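Local coordinates for putative nucleoprotein (Infectious salmon anemia virus, PDB 4EWC) that encapsidates the negative-strand viral RNA, protecting it from nucleases and forming the ribonucleoprotein that serves as template for transcription and replication, at residues Q273-G278 against S472-N477; D418-C423 against S495-E500; G431-F436 against S485-Q490; T437-R442 against G466-R471; A451-S456 against G587-D592. All coordinates share one frame; numbering follows the deposited sequence.

Interaction 1: residues Q273-G278 against S472-N477; sequences QLFAPG and SNIKAN
Phe275 reaches across to the chain at 474-477, and one side of its ring, CD1 and CE1, does most of the touching. The carbonyl of Ala476 comes to the ring edge, near its plane, with O 3.3 Å from Phe275 CE1. Methyl CG2 of Ile474 approaches obliquely, 3.6 Å from Phe275 CE1, the two side chains crossing at about a right angle. Further along, Phe275 CD1 lies 3.5 Å from Asn477 C, which brings the ring against backbone as well as methyl groups. Its torsion, CG anti to the carbonyl carbon (chi1 -68°), carries the phenyl out to this loop. Leu274 CD2 adds a looser apolar touch on Ile474 CD1 at 4.3 Å. No hydrogen bond joins the two segments. In the second shell, Gln273 NE2 donates an almost straight bond of 3.2 Å to Pro277 O, lying in the amide plane and linking the two ends of 273-277, while Gln273 OE1 accepts from Gly297 N. Helix 438-449 backs the contact, with Thr443, Cys444 and Val440 touching Leu274, Phe275 and Ile474. This is apolar packing in a mainly helical fold, joining the end of short helix 272-275 to the long loop ahead of strand 488-491.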
# COMPACT_ATOMS: atom_id res chain seq x y z
N GLN A 273 -2.27 -19.07 10.21
CA GLN A 273 -3.42 -18.47 9.55
C GLN A 273 -3.01 -17.65 8.35
O GLN A 273 -3.85 -17.28 7.54
CB GLN A 273 -4.25 -17.64 10.53
CG GLN A 273 -5.34 -18.43 11.16
CD GLN A 273 -6.16 -17.59 12.09
OE1 GLN A 273 -5.72 -17.27 13.20
NE2 GLN A 273 -7.34 -17.18 11.65
N LEU A 274 -1.72 -17.38 8.22
CA LEU A 274 -1.21 -16.81 6.98
C LEU A 274 -1.39 -17.86 5.87
O LEU A 274 -1.86 -17.55 4.77
CB LEU A 274 0.26 -16.44 7.12
CG LEU A 274 0.94 -15.85 5.90
CD1 LEU A 274 0.06 -14.84 5.25
CD2 LEU A 274 2.25 -15.20 6.31
N PHE A 275 -1.07 -19.11 6.19
CA PHE A 275 -1.16 -20.17 5.20
C PHE A 275 -2.54 -20.75 5.04
O PHE A 275 -2.92 -21.14 3.94
CB PHE A 275 -0.11 -21.26 5.45
CG PHE A 275 1.28 -20.78 5.22
CD1 PHE A 275 1.75 -20.63 3.94
CD2 PHE A 275 2.09 -20.41 6.28
CE1 PHE A 275 3.01 -20.16 3.70
CE2 PHE A 275 3.36 -19.94 6.07
CZ PHE A 275 3.82 -19.82 4.76
N ALA A 276 -3.30 -20.81 6.12
CA ALA A 276 -4.69 -21.28 6.03
C ALA A 276 -5.61 -20.46 6.94
O ALA A 276 -5.90 -20.86 8.06
CB ALA A 276 -4.77 -22.78 6.34
N PRO A 277 -6.04 -19.28 6.45
CA PRO A 277 -6.81 -18.26 7.17
C PRO A 277 -8.06 -18.80 7.84
O PRO A 277 -8.46 -18.28 8.88
CB PRO A 277 -7.24 -17.29 6.06
CG PRO A 277 -6.31 -17.50 5.00
CD PRO A 277 -5.77 -18.87 5.07
N GLY A 278 -8.67 -19.80 7.23
CA GLY A 278 -9.90 -20.36 7.75
C GLY A 278 -11.10 -20.16 6.82
O GLY A 278 -12.23 -20.34 7.25
N SER A 472 -0.31 -14.16 -2.22
CA SER A 472 -0.24 -14.76 -3.54
C SER A 472 1.19 -15.03 -4.03
O SER A 472 1.45 -16.05 -4.67
CB SER A 472 -1.03 -13.92 -4.56
OG SER A 472 -0.79 -12.53 -4.40
N ASN A 473 2.11 -14.12 -3.70
CA ASN A 473 3.53 -14.26 -4.03
C ASN A 473 4.26 -15.31 -3.18
O ASN A 473 5.42 -15.63 -3.43
CB ASN A 473 4.24 -12.90 -3.90
CG ASN A 473 3.81 -11.91 -4.98
OD1 ASN A 473 3.36 -12.31 -6.05
ND2 ASN A 473 3.95 -10.61 -4.69
N ILE A 474 3.58 -15.86 -2.19
CA ILE A 474 4.18 -16.84 -1.31
C ILE A 474 4.00 -18.23 -1.87
O ILE A 474 2.88 -18.68 -2.08
CB ILE A 474 3.54 -16.77 0.12
CG1 ILE A 474 4.02 -15.50 0.84
CG2 ILE A 474 3.87 -18.04 0.92
CD1 ILE A 474 3.36 -15.25 2.17
N LYS A 475 5.11 -18.93 -2.11
CA LYS A 475 5.04 -20.26 -2.73
C LYS A 475 4.95 -21.41 -1.71
O LYS A 475 4.47 -22.48 -2.03
CB LYS A 475 6.20 -20.47 -3.72
CG LYS A 475 6.36 -19.35 -4.77
CD LYS A 475 5.00 -18.91 -5.31
CE LYS A 475 5.11 -17.82 -6.38
NZ LYS A 475 3.76 -17.42 -6.89
N ALA A 476 5.40 -21.17 -0.49
CA ALA A 476 5.33 -22.20 0.55
C ALA A 476 3.88 -22.49 0.94
O ALA A 476 3.00 -21.66 0.73
CB ALA A 476 6.13 -21.79 1.78
N ASN A 477 3.64 -23.65 1.53
CA ASN A 477 2.30 -23.97 2.02
C ASN A 477 2.20 -24.12 3.54
O ASN A 477 1.16 -24.47 4.07
CB ASN A 477 1.81 -25.24 1.35
CG ASN A 477 1.56 -25.03 -0.11
OD1 ASN A 477 1.19 -23.92 -0.52
ND2 ASN A 477 1.77 -26.07 -0.92

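Interaction 2: residues D418-C423 against S495-E500; sequences DACKIC and SNVRYE
The Tyr499 ring meets Cys420 at its edge: SG stands 5.3 Å from the Tyr499 ring centroid and 81° off the ring normal, a cysteine sulfur-aromatic contact made near the ring plane and not over a face. The same sulfur also rests 3.9 Å from Tyr499 CB, and its closest backbone neighbour is the carbonyl carbon of Arg498, with Cys420 SG to Arg498 C at 3.6 Å. Tyr499 CG sits between the backbone N and the carbonyl carbon (chi1 73°), which turns the ring back alongside the cysteine. Two residues earlier, methyl CG1 of Val497 packs on the helix, 3.5 Å from Cys420 CB. One helical turn on, Cys423 CB touches the same Val497 methyl at 4.0 Å, so a single branch of the valine serves two cysteines on one face of helix 417-425. The contact thus sets that helix against the chain entering strand 499-500, an outermost strand, within this chain, of an antiparallel sheet with 568-574 and 577-583; Tyr499 pairs by backbone with Val573. No hydrogen bond crosses between the segments, and the cohesion is that of sulfur, methyl and ring. Met449, from helix 438-449, packs on Cys420, Cys423 and Val497 together and adds to the apolar cluster. Beyond the strand's start, Glu500 turns elsewhere, its OE2 bonded to Thr570 and its OE1 to Ser521 of the second subunit.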
# COMPACT_ATOMS: atom_id res chain seq x y z
N ASP A 418 9.08 -3.22 23.61
CA ASP A 418 9.98 -4.16 24.21
C ASP A 418 10.22 -5.32 23.27
O ASP A 418 11.34 -5.83 23.19
CB ASP A 418 9.46 -4.62 25.58
CG ASP A 418 9.34 -3.47 26.57
OD1 ASP A 418 10.04 -2.45 26.39
OD2 ASP A 418 8.55 -3.58 27.52
N ALA A 419 9.20 -5.73 22.55
CA ALA A 419 9.40 -6.77 21.53
C ALA A 419 10.43 -6.33 20.49
O ALA A 419 11.28 -7.11 20.12
CB ALA A 419 8.10 -7.17 20.87
N CYS A 420 10.36 -5.08 20.03
CA CYS A 420 11.35 -4.63 19.06
C CYS A 420 12.78 -4.53 19.67
O CYS A 420 13.77 -4.82 18.99
CB CYS A 420 10.93 -3.33 18.37
SG CYS A 420 9.38 -3.44 17.40
N LYS A 421 12.88 -4.14 20.93
CA LYS A 421 14.16 -4.07 21.62
C LYS A 421 14.83 -5.42 21.66
O LYS A 421 16.05 -5.52 21.48
CB LYS A 421 14.01 -3.57 23.04
CG LYS A 421 13.89 -2.07 23.16
CD LYS A 421 13.66 -1.69 24.60
CE LYS A 421 13.21 -0.25 24.77
NZ LYS A 421 12.90 0.01 26.20
N ILE A 422 14.05 -6.47 21.89
CA ILE A 422 14.61 -7.81 21.89
C ILE A 422 15.00 -8.22 20.47
O ILE A 422 16.06 -8.82 20.25
CB ILE A 422 13.64 -8.83 22.51
CG1 ILE A 422 13.56 -8.61 24.01
CG2 ILE A 422 14.07 -10.27 22.20
CD1 ILE A 422 12.50 -9.41 24.68
N CYS A 423 14.14 -7.86 19.51
CA CYS A 423 14.40 -8.12 18.10
C CYS A 423 15.73 -7.56 17.64
O CYS A 423 16.54 -8.28 17.06
CB CYS A 423 13.29 -7.54 17.22
SG CYS A 423 11.74 -8.49 17.17
N SER A 495 17.01 -5.56 12.94
CA SER A 495 17.11 -4.13 13.21
C SER A 495 16.16 -3.49 12.21
O SER A 495 15.62 -4.17 11.33
CB SER A 495 18.54 -3.64 13.02
OG SER A 495 19.18 -4.24 11.91
N ASN A 496 15.90 -2.20 12.36
CA ASN A 496 14.91 -1.53 11.51
C ASN A 496 13.48 -2.05 11.67
O ASN A 496 12.55 -1.53 11.03
CB ASN A 496 15.34 -1.54 10.04
CG ASN A 496 16.81 -1.19 9.88
OD1 ASN A 496 17.42 -0.58 10.77
ND2 ASN A 496 17.39 -1.56 8.74
N VAL A 497 13.29 -3.07 12.51
CA VAL A 497 11.96 -3.51 12.91
C VAL A 497 11.20 -2.32 13.54
O VAL A 497 11.81 -1.36 13.97
CB VAL A 497 12.06 -4.69 13.90
CG1 VAL A 497 12.35 -4.17 15.29
CG2 VAL A 497 10.81 -5.53 13.89
N ARG A 498 9.87 -2.38 13.58
CA ARG A 498 9.04 -1.27 14.07
C ARG A 498 7.72 -1.71 14.68
O ARG A 498 7.20 -2.77 14.35
CB ARG A 498 8.75 -0.28 12.96
CG ARG A 498 9.79 0.79 12.77
CD ARG A 498 9.32 1.74 11.71
NE ARG A 498 9.81 3.09 11.95
CZ ARG A 498 9.56 4.12 11.15
NH1 ARG A 498 8.83 3.95 10.04
NH2 ARG A 498 10.05 5.33 11.47
N TYR A 499 7.16 -0.89 15.56
CA TYR A 499 5.85 -1.19 16.14
C TYR A 499 4.88 -0.03 15.94
O TYR A 499 5.30 1.12 15.83
CB TYR A 499 5.97 -1.58 17.64
CG TYR A 499 6.29 -0.43 18.56
CD1 TYR A 499 5.27 0.32 19.11
CD2 TYR A 499 7.60 -0.09 18.87
CE1 TYR A 499 5.52 1.37 19.94
CE2 TYR A 499 7.88 0.98 19.70
CZ TYR A 499 6.83 1.71 20.24
OH TYR A 499 7.05 2.77 21.08
N GLU A 500 3.60 -0.33 15.86
CA GLU A 500 2.58 0.71 15.69
C GLU A 500 2.28 1.43 17.01
O GLU A 500 2.02 0.78 18.03
CB GLU A 500 1.28 0.12 15.11
CG GLU A 500 0.10 1.09 15.13
CD GLU A 500 -1.16 0.55 14.43
OE1 GLU A 500 -1.44 -0.66 14.49
OE2 GLU A 500 -1.88 1.35 13.80

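Interaction 3: residues G431-F436 against S485-Q490; sequences GVNSTF and STYTIQ
Asn433 and Tyr487 cross at a slant, yet the amide and ring planes are only 13° apart. The amide nitrogen sits near the ring, Asn433 ND2 to Tyr487 CE1 being 3.5 Å, but one of its N-H bonds is directed at Thr486 O, 3.2 Å from Asn433 ND2, close to the amide plane and almost in line with the carbonyl bond. The other end of the amide is gripped by three donors. OD1 of Asn433 accepts from Thr435 N, which makes an Asx turn, and from Phe436 N at 2.7 Å, which completes the wider Asx motif; the hydroxyl of Thr435 is the third. Together they fix the rotation of the side chain and let ND2 face Thr486, in the chain ahead of strand 488-491. Tyr487, meanwhile, lays its CD1 against Gly431, 3.4 Å from Gly431 C, where no side chain intervenes, and Val432 CA comes to the ring edge in its plane. These contacts flank a two-stranded antiparallel sheet, 429-432 with 488-491. Val432 and Thr488 form its hydrogen-bonded pair, Thr488 N donating to Val432 O at 2.6 Å in the carbonyl plane, and Val432 N to Thr488 O at 3.1 Å from well above the plane of the Thr488 carbonyl. In the neighbouring non-hydrogen-bonded pair, Ile489 projects to the face opposite Val432 and Thr488, with Gly431 beside it bare of a side chain. Methyl CG2 of Val432 meets the extended side chain of Gln490 at about a right angle, 3.4 Å from Gln490 OE1. Tyr487 and Ile489 also touch Thr214 of strand 209-214, and Gln175 NE2 donates to Gly431 O.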
# COMPACT_ATOMS: atom_id res chain seq x y z
N GLY A 431 15.95 -20.98 8.76
CA GLY A 431 16.17 -21.85 7.63
C GLY A 431 15.32 -21.39 6.47
O GLY A 431 14.11 -21.20 6.63
N VAL A 432 15.93 -21.20 5.30
CA VAL A 432 15.19 -20.71 4.15
C VAL A 432 15.52 -21.51 2.89
O VAL A 432 16.54 -22.19 2.81
CB VAL A 432 15.41 -19.19 3.90
CG1 VAL A 432 14.75 -18.36 5.00
CG2 VAL A 432 16.89 -18.87 3.83
N ASN A 433 14.64 -21.42 1.89
CA ASN A 433 14.79 -22.19 0.68
C ASN A 433 14.02 -21.56 -0.49
O ASN A 433 13.59 -20.41 -0.40
CB ASN A 433 14.41 -23.66 0.92
CG ASN A 433 12.92 -23.86 1.22
OD1 ASN A 433 12.06 -23.16 0.69
ND2 ASN A 433 12.62 -24.86 2.04
N SER A 434 13.84 -22.29 -1.59
CA SER A 434 13.17 -21.75 -2.77
C SER A 434 11.71 -21.32 -2.50
O SER A 434 11.25 -20.32 -3.06
CB SER A 434 13.20 -22.76 -3.93
OG SER A 434 12.41 -23.90 -3.65
N THR A 435 11.01 -22.08 -1.66
CA THR A 435 9.60 -21.80 -1.41
C THR A 435 9.39 -20.97 -0.14
O THR A 435 8.68 -19.96 -0.14
CB THR A 435 8.78 -23.10 -1.36
OG1 THR A 435 9.31 -23.96 -0.35
CG2 THR A 435 8.84 -23.81 -2.70
N PHE A 436 10.02 -21.39 0.95
CA PHE A 436 10.03 -20.63 2.18
C PHE A 436 11.23 -19.68 2.16
O PHE A 436 12.28 -19.98 2.74
CB PHE A 436 10.13 -21.59 3.37
CG PHE A 436 9.72 -20.98 4.68
CD1 PHE A 436 10.64 -20.29 5.48
CD2 PHE A 436 8.41 -21.11 5.13
CE1 PHE A 436 10.25 -19.73 6.70
CE2 PHE A 436 8.02 -20.53 6.36
CZ PHE A 436 8.93 -19.85 7.13
N SER A 485 12.52 -31.94 4.14
CA SER A 485 12.83 -30.55 3.82
C SER A 485 14.32 -30.22 3.88
O SER A 485 15.08 -30.82 4.65
CB SER A 485 12.07 -29.61 4.76
OG SER A 485 10.72 -30.01 4.89
N THR A 486 14.74 -29.26 3.08
CA THR A 486 16.12 -28.79 3.10
C THR A 486 16.15 -27.27 3.14
O THR A 486 15.30 -26.62 2.56
CB THR A 486 16.90 -29.32 1.88
OG1 THR A 486 16.16 -29.04 0.68
CG2 THR A 486 17.11 -30.82 1.99
N TYR A 487 17.12 -26.70 3.84
CA TYR A 487 17.15 -25.26 4.01
C TYR A 487 18.56 -24.77 3.81
O TYR A 487 19.49 -25.55 3.79
CB TYR A 487 16.69 -24.86 5.43
CG TYR A 487 15.26 -25.23 5.71
CD1 TYR A 487 14.23 -24.39 5.33
CD2 TYR A 487 14.94 -26.44 6.31
CE1 TYR A 487 12.90 -24.72 5.57
CE2 TYR A 487 13.62 -26.78 6.56
CZ TYR A 487 12.60 -25.92 6.19
OH TYR A 487 11.29 -26.24 6.41
N THR A 488 18.70 -23.47 3.63
CA THR A 488 19.98 -22.83 3.83
C THR A 488 19.82 -21.87 4.99
O THR A 488 19.02 -20.94 4.95
CB THR A 488 20.48 -22.08 2.61
OG1 THR A 488 20.78 -23.03 1.59
CG2 THR A 488 21.74 -21.33 2.96
N ILE A 489 20.59 -22.12 6.03
CA ILE A 489 20.42 -21.40 7.27
C ILE A 489 21.22 -20.12 7.30
O ILE A 489 22.44 -20.13 7.38
CB ILE A 489 20.77 -22.30 8.45
CG1 ILE A 489 19.70 -23.40 8.55
CG2 ILE A 489 20.86 -21.48 9.74
CD1 ILE A 489 20.08 -24.52 9.46
N GLN A 490 20.51 -19.00 7.20
CA GLN A 490 21.15 -17.70 7.26
C GLN A 490 20.49 -16.80 8.28
O GLN A 490 19.52 -17.17 8.92
CB GLN A 490 21.19 -17.04 5.90
CG GLN A 490 19.93 -17.19 5.09
CD GLN A 490 20.14 -16.78 3.66
OE1 GLN A 490 19.19 -16.60 2.89
NE2 GLN A 490 21.40 -16.61 3.29

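Interaction 4: residues T437-R442 against G466-R471; sequences TMSVAR and GSERYR
Ser439 O, in the first turn of helix 438-449, has partners in both the loop and the helix. From the facing loop, Glu468 N donates to Ser439 O over 3.2 Å, arriving from above the carbonyl plane, while Thr443 OG1, one turn along the helix, is hydrogen-bonded both to this oxygen and to Glu468 O. The threonine therefore bridges helix and loop beside the direct bond. Ser439 CB packs 3.5 Å from Gly466 O, and Ser439 OG lies 4.0 Å from Glu468 CB. The same hydroxyl is hydrogen-bonded to that of the N-cap residue, with Ser439 OG to Thr437 OG1 at 3.1 Å. Next along the helix face, Arg442 CB meets Ser467 CB at 3.7 Å. The arginine chain then bends at chi3 (79°), which brings the guanidinium edge toward the Gly466-Ser467 peptide. There Arg442 NE donates to Pro465 O and NH1 to Arg493 O, while Ser467 OG is taken up by Val464 O. The carboxylate of Glu468 faces away from the arginine: with CG anti to the backbone N and the chain bent at chi2, OE2 is bonded to Asn473 ND2 and accepts a weak bond from Tyr470 N. The loop is thus fastened to the helix start through a peptide-peptide bond, with the Thr443 hydroxyl beside it, and the Arg442 guanidinium is met by carbonyl oxygens that fix its direction.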
# COMPACT_ATOMS: atom_id res chain seq x y z
N THR A 437 11.09 -18.55 1.47
CA THR A 437 12.19 -17.60 1.29
C THR A 437 12.34 -16.66 2.48
O THR A 437 11.56 -16.71 3.43
CB THR A 437 12.00 -16.72 0.04
OG1 THR A 437 10.96 -15.76 0.27
CG2 THR A 437 11.63 -17.56 -1.17
N MSE A 438 13.35 -15.80 2.42
CA MSE A 438 13.61 -14.89 3.51
C MSE A 438 12.45 -13.93 3.68
O MSE A 438 12.05 -13.62 4.81
CB MSE A 438 14.93 -14.14 3.29
CG MSE A 438 15.20 -13.06 4.33
SE MSE A 438 15.50 -13.79 6.14
CE MSE A 438 17.19 -14.68 5.88
N SER A 439 11.90 -13.46 2.57
CA SER A 439 10.79 -12.52 2.64
C SER A 439 9.52 -13.20 3.16
O SER A 439 8.67 -12.56 3.77
CB SER A 439 10.54 -11.89 1.28
OG SER A 439 10.01 -12.86 0.42
N VAL A 440 9.38 -14.49 2.90
CA VAL A 440 8.31 -15.28 3.51
C VAL A 440 8.49 -15.35 5.03
O VAL A 440 7.56 -15.09 5.79
CB VAL A 440 8.27 -16.71 2.96
CG1 VAL A 440 7.23 -17.55 3.72
CG2 VAL A 440 7.93 -16.70 1.49
N ALA A 441 9.71 -15.70 5.46
CA ALA A 441 10.02 -15.81 6.88
C ALA A 441 9.77 -14.49 7.58
O ALA A 441 9.19 -14.46 8.67
CB ALA A 441 11.45 -16.29 7.09
N ARG A 442 10.20 -13.39 6.96
CA ARG A 442 9.97 -12.06 7.53
C ARG A 442 8.47 -11.74 7.70
O ARG A 442 8.06 -11.12 8.69
CB ARG A 442 10.69 -10.99 6.70
CG ARG A 442 12.20 -11.17 6.76
CD ARG A 442 12.94 -10.17 5.90
NE ARG A 442 13.04 -8.88 6.56
CZ ARG A 442 13.93 -8.59 7.49
NH1 ARG A 442 14.82 -9.49 7.88
NH2 ARG A 442 13.92 -7.37 8.05
N GLY A 466 10.89 -5.49 4.38
CA GLY A 466 11.36 -6.50 3.45
C GLY A 466 10.48 -7.72 3.42
O GLY A 466 10.71 -8.63 2.63
N SER A 467 9.48 -7.77 4.29
CA SER A 467 8.58 -8.91 4.26
C SER A 467 7.67 -8.82 3.03
O SER A 467 7.48 -7.73 2.45
CB SER A 467 7.75 -8.99 5.54
OG SER A 467 7.02 -7.80 5.73
N GLU A 468 7.11 -9.96 2.65
CA GLU A 468 6.23 -10.08 1.50
C GLU A 468 4.80 -9.60 1.83
O GLU A 468 4.19 -10.05 2.80
CB GLU A 468 6.25 -11.53 1.01
CG GLU A 468 5.31 -11.83 -0.12
CD GLU A 468 5.71 -11.14 -1.41
OE1 GLU A 468 6.77 -11.51 -1.98
OE2 GLU A 468 4.95 -10.22 -1.85
N ARG A 469 4.27 -8.68 1.03
CA ARG A 469 2.99 -8.04 1.30
C ARG A 469 1.79 -8.78 0.68
O ARG A 469 0.62 -8.55 1.05
CB ARG A 469 3.06 -6.57 0.86
CG ARG A 469 1.83 -6.00 0.21
CD ARG A 469 2.09 -4.62 -0.40
NE ARG A 469 2.17 -3.54 0.59
CZ ARG A 469 1.18 -2.68 0.82
NH1 ARG A 469 0.05 -2.76 0.13
NH2 ARG A 469 1.33 -1.72 1.72
N TYR A 470 2.08 -9.70 -0.25
CA TYR A 470 1.03 -10.54 -0.84
C TYR A 470 1.21 -12.03 -0.58
O TYR A 470 2.25 -12.61 -0.89
CB TYR A 470 0.85 -10.28 -2.34
CG TYR A 470 0.61 -8.84 -2.70
CD1 TYR A 470 -0.64 -8.27 -2.58
CD2 TYR A 470 1.66 -8.04 -3.16
CE1 TYR A 470 -0.86 -6.95 -2.90
CE2 TYR A 470 1.44 -6.72 -3.49
CZ TYR A 470 0.18 -6.19 -3.35
OH TYR A 470 -0.04 -4.88 -3.67
N ARG A 471 0.18 -12.62 -0.01
CA ARG A 471 0.04 -14.05 0.19
C ARG A 471 0.17 -14.79 -1.15
O ARG A 471 0.73 -15.88 -1.22
CB ARG A 471 -1.34 -14.34 0.82
CG ARG A 471 -1.80 -15.79 0.79
CD ARG A 471 -0.89 -16.69 1.61
NE ARG A 471 -1.27 -18.11 1.57
CZ ARG A 471 -0.65 -19.03 0.84
NH1 ARG A 471 0.38 -18.71 0.06
NH2 ARG A 471 -1.06 -20.30 0.88

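Interaction 5: residues A451-S456 against G587-D592; sequences ATAFCS and GLFSID
Phe589 and Phe454 meet obliquely, CE2 of Phe589 standing 4.0 Å from Phe454 CE1. Both carry CG on the side away from the carbonyl carbon, with chi1 -53° in Phe454 and -36° in Phe589, yet they start from different backbones. Phe589 occupies the third position of a type II turn, Gly587 to Ser590, and has a positive phi (65°); its side chain sets out toward the other loop. Phe454 leaves its own backbone in the other direction, and the ring swings back to reach its partner. Phe589 CE2 also lies 3.5 Å from Ala453 O, and Leu588 CB lies over one face of the Phe589 ring, off toward its rim. Leu588 CD2 in turn touches Ala453 O at 3.9 Å. The polar link is a water that donates to Ala453 O and to Cys455 O, each at 2.8 Å, and accepts a weak bond from Leu588 N. A type I turn, Thr452 to Cys455, presents these carbonyls, steadied by an ST turn in which Phe454 N donates to Thr452 OG1. The contact joins the link between helices 438-449 and 457-463, opened by a Schellman motif at Ala451, to the chain following strand 577-583; helix 272-275 touches it through Gln273 and Leu274, and Trp514 of the second subunit meets Phe589.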
# COMPACT_ATOMS: atom_id res chain seq x y z
N ALA A 451 0.41 -10.58 16.09
CA ALA A 451 -0.48 -11.68 16.51
C ALA A 451 -1.77 -11.77 15.70
O ALA A 451 -2.83 -12.05 16.27
CB ALA A 451 -0.81 -11.56 17.99
N THR A 452 -1.69 -11.54 14.40
CA THR A 452 -2.87 -11.67 13.54
C THR A 452 -2.56 -11.73 12.06
O THR A 452 -1.82 -10.91 11.54
CB THR A 452 -3.92 -10.54 13.79
OG1 THR A 452 -5.10 -10.82 13.03
CG2 THR A 452 -3.35 -9.13 13.45
N ALA A 453 -3.13 -12.71 11.37
CA ALA A 453 -2.95 -12.78 9.91
C ALA A 453 -3.77 -11.72 9.19
O ALA A 453 -3.62 -11.54 7.99
CB ALA A 453 -3.29 -14.18 9.38
N PHE A 454 -4.62 -11.00 9.90
CA PHE A 454 -5.57 -10.12 9.24
C PHE A 454 -5.22 -8.66 9.35
O PHE A 454 -6.06 -7.79 9.11
CB PHE A 454 -6.99 -10.42 9.74
CG PHE A 454 -7.34 -11.86 9.65
CD1 PHE A 454 -7.38 -12.49 8.41
CD2 PHE A 454 -7.56 -12.62 10.78
CE1 PHE A 454 -7.66 -13.82 8.31
CE2 PHE A 454 -7.84 -13.98 10.67
CZ PHE A 454 -7.89 -14.57 9.43
N CYS A 455 -3.96 -8.41 9.71
CA CYS A 455 -3.47 -7.05 9.91
C CYS A 455 -3.26 -6.39 8.57
O CYS A 455 -3.00 -7.05 7.58
CB CYS A 455 -2.16 -7.05 10.67
SG CYS A 455 -1.44 -5.41 10.94
N SER A 456 -3.36 -5.07 8.54
CA SER A 456 -3.02 -4.29 7.37
C SER A 456 -1.66 -4.70 6.80
O SER A 456 -0.69 -4.89 7.55
CB SER A 456 -3.01 -2.80 7.73
OG SER A 456 -2.24 -2.05 6.79
N GLY A 587 -4.72 -5.87 2.47
CA GLY A 587 -4.08 -6.75 3.41
C GLY A 587 -3.39 -7.87 2.69
O GLY A 587 -3.23 -7.88 1.46
N LEU A 588 -2.93 -8.82 3.49
CA LEU A 588 -2.53 -10.11 2.99
C LEU A 588 -3.85 -10.70 2.44
O LEU A 588 -4.94 -10.22 2.78
CB LEU A 588 -1.96 -10.93 4.16
CG LEU A 588 -0.51 -10.72 4.66
CD1 LEU A 588 -0.05 -9.28 4.74
CD2 LEU A 588 -0.32 -11.35 6.01
N PHE A 589 -3.79 -11.69 1.57
CA PHE A 589 -5.03 -12.24 0.94
C PHE A 589 -5.82 -11.31 0.03
O PHE A 589 -6.94 -11.63 -0.33
CB PHE A 589 -6.03 -12.83 1.95
CG PHE A 589 -5.38 -13.50 3.10
CD1 PHE A 589 -4.69 -14.69 2.92
CD2 PHE A 589 -5.44 -12.95 4.37
CE1 PHE A 589 -4.07 -15.32 3.97
CE2 PHE A 589 -4.84 -13.57 5.44
CZ PHE A 589 -4.15 -14.76 5.25
N SER A 590 -5.25 -10.17 -0.33
CA SER A 590 -6.01 -9.19 -1.11
C SER A 590 -5.98 -9.54 -2.59
O SER A 590 -6.72 -8.99 -3.39
CB SER A 590 -5.43 -7.79 -0.90
OG SER A 590 -4.20 -7.69 -1.61
N ILE A 591 -5.06 -10.44 -2.94
CA ILE A 591 -5.02 -11.07 -4.25
C ILE A 591 -5.32 -12.57 -4.09
O ILE A 591 -4.66 -13.26 -3.31
CB ILE A 591 -3.63 -10.93 -4.91
CG1 ILE A 591 -3.31 -9.46 -5.22
CG2 ILE A 591 -3.56 -11.78 -6.15
CD1 ILE A 591 -1.94 -9.26 -5.86
N ASP A 592 -6.34 -13.05 -4.80
CA ASP A 592 -6.76 -14.45 -4.75
C ASP A 592 -6.54 -15.15 -6.09
O ASP A 592 -6.83 -14.58 -7.14
CB ASP A 592 -8.24 -14.55 -4.37
O HOH W 1 -4.12 -9.28 6.39

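Interactions 1, 4 and 5 form a touching group, centres 10 to 12 Å apart, and all three reach the second subunit. Interaction 3 joins it through interactions 1 and 4, its centre about 13 Å from that of interaction 4. Interaction 2 stands apart, 17 Å or more between centres, touching none of the others. Helix 438-449 starts in interaction 4, backs interactions 1 and 2, and leads into the loop of interaction 5. Along the chain, 437-442 with 466-471 falls within the span of 431-436 with 485-490, itself within that of 418-423 with 495-500, whereas interactions 1 and 5 bring the loops on either side of helix 457-463 together with helix 272-275 and the chain after strand 577-583.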